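Local atomic coordinates of aminotransferase (Bacillus subtilis, PDB entry 6L1O), a protein that is a pyridoxal-phosphate-dependent aminotransferase of class I, belonging to the pathway that makes the dipeptide antibiotic bacilysin. Residues N332-E335 / Q339-D342. Numbering follows the deposited sequence.
Sequences NTFE and QFSD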
loop_
_atom_site.group_PDB
_atom_site.type_symbol
_atom_site.label_atom_id
_atom_site.label_comp_id
_atom_site.label_asym_id
_atom_site.label_seq_id
_atom_site.Cartn_x
_atom_site.Cartn_y
_atom_site.Cartn_z
ATOM N N ASN B 332 20.201 -15.692 34.391
ATOM C CA ASN B 332 20.322 -14.532 35.316
ATOM C C ASN B 332 21.737 -13.969 35.430
ATOM O O ASN B 332 21.942 -12.957 36.073
ATOM C CB ASN B 332 19.712 -14.821 36.676
ATOM C CG ASN B 332 20.020 -16.192 37.150
ATOM O OD1 ASN B 332 21.194 -16.572 37.245
ATOM N ND2 ASN B 332 18.990 -16.971 37.422
ATOM N N THR B 333 22.699 -14.604 34.759
ATOM C CA THR B 333 24.042 -14.075 34.644
ATOM C C THR B 333 24.157 -12.985 33.580
ATOM O O THR B 333 25.212 -12.338 33.445
ATOM C CB THR B 333 25.058 -15.211 34.371
ATOM O OG1 THR B 333 24.788 -15.852 33.111
ATOM C CG2 THR B 333 25.011 -16.236 35.495
ATOM N N PHE B 334 23.087 -12.797 32.794
ATOM C CA PHE B 334 23.004 -11.711 31.831
ATOM C C PHE B 334 22.026 -10.682 32.389
ATOM O O PHE B 334 20.960 -11.028 32.956
ATOM C CB PHE B 334 22.490 -12.218 30.455
ATOM C CG PHE B 334 23.455 -13.105 29.747
ATOM C CD1 PHE B 334 24.261 -12.611 28.769
ATOM C CD2 PHE B 334 23.562 -14.438 30.094
ATOM C CE1 PHE B 334 25.182 -13.417 28.128
ATOM C CE2 PHE B 334 24.485 -15.266 29.453
ATOM C CZ PHE B 334 25.294 -14.752 28.472
ATOM N N GLU B 335 22.361 -9.424 32.215
ATOM C CA GLU B 335 21.485 -8.351 32.714
ATOM C C GLU B 335 20.305 -8.017 31.770
ATOM O O GLU B 335 19.191 -7.800 32.249
ATOM C CB GLU B 335 22.320 -7.100 32.992
ATOM C CG GLU B 335 23.191 -7.229 34.264
ATOM C CD GLU B 335 22.377 -7.194 35.558
ATOM O OE1 GLU B 335 21.121 -7.023 35.522
ATOM O OE2 GLU B 335 22.995 -7.327 36.636
ATOM N N GLN B 339 22.024 -8.174 25.453
ATOM C CA GLN B 339 23.337 -8.714 25.828
ATOM C C GLN B 339 23.368 -10.277 25.589
ATOM O O GLN B 339 24.342 -10.847 25.052
ATOM C CB GLN B 339 23.561 -8.376 27.301
ATOM C CG GLN B 339 24.840 -8.836 27.902
ATOM C CD GLN B 339 24.942 -8.409 29.354
ATOM O OE1 GLN B 339 24.237 -7.463 29.796
ATOM N NE2 GLN B 339 25.837 -9.087 30.119
ATOM N N PHE B 340 22.306 -10.938 26.012
ATOM C CA PHE B 340 22.162 -12.399 25.794
ATOM C C PHE B 340 22.031 -12.769 24.307
ATOM O O PHE B 340 22.749 -13.668 23.840
ATOM C CB PHE B 340 20.974 -12.925 26.552
ATOM C CG PHE B 340 20.760 -14.410 26.399
ATOM C CD1 PHE B 340 21.750 -15.304 26.780
ATOM C CD2 PHE B 340 19.573 -14.896 25.904
ATOM C CE1 PHE B 340 21.548 -16.664 26.636
ATOM C CE2 PHE B 340 19.348 -16.246 25.770
ATOM C CZ PHE B 340 20.346 -17.133 26.140
ATOM N N SER B 341 21.174 -12.062 23.571
ATOM C CA SER B 341 21.008 -12.322 22.121
ATOM C C SER B 341 22.283 -12.017 21.373
ATOM O O SER B 341 22.682 -12.733 20.476
ATOM C CB SER B 341 19.794 -11.626 21.524
ATOM O OG SER B 341 19.859 -10.200 21.577
ATOM N N ASP B 342 22.984 -10.981 21.762
ATOM C CA ASP B 342 24.306 -10.697 21.157
ATOM C C ASP B 342 25.355 -11.800 21.454
ATOM O O ASP B 342 26.135 -12.185 20.567
ATOM C CB ASP B 342 24.834 -9.338 21.614
ATOM C CG ASP B 342 24.230 -8.159 20.828
ATOM O OD1 ASP B 342 23.702 -8.348 19.717
ATOM O OD2 ASP B 342 24.294 -7.001 21.323
#
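Phe334, in the loop ahead of helix 337-348, and Phe340, in the helix's first turn, illustrate how an edge-to-face aromatic pair can pack the start of a helix against the loop that leads into it. The edge of Phe340 is directed at the face of Phe334, with centroids 5.1 Å apart and planes inclined at 68°. Phe340 CD1 stands over the middle of the Phe334 ring, 3.8 Å from Phe334 CE2. With CG anti to the backbone N (chi1 -179°), the Phe340 ring is set so that its CD1 edge lies over the face of Phe334. Phe334 also leans on the helix backbone, its CD1 lying 3.6 Å from Phe340 CA. Both phenylalanines are buried, and the side-chain contacts in this close-set half are apolar.

The other half is looser and lies toward solvent. Gln339 extends fully beyond CG and runs past the edge of the Phe334 ring, its CG near the ring plane and 3.9 Å from Phe334 CD1. Its amide end then reaches Glu335, where Gln339 OE1 comes 3.6 Å from Glu335 N. Glu335 meets that oxygen through CB as well, while its carboxylate bends away. No hydrogen bond joins the two segments.

Tyr343, further along the same helix, adds a second edge-to-face partner to Phe334, and Arg364 NH1 hydrogen-bonds to Phe334 O. Phe340 also packs on Ile330 and Pro331, which follow strand 325-329, and on Leu389 beyond helix 374-385. The contact thus lies at the connection from strand 325-329 to helix 337-348, away from the cofactor.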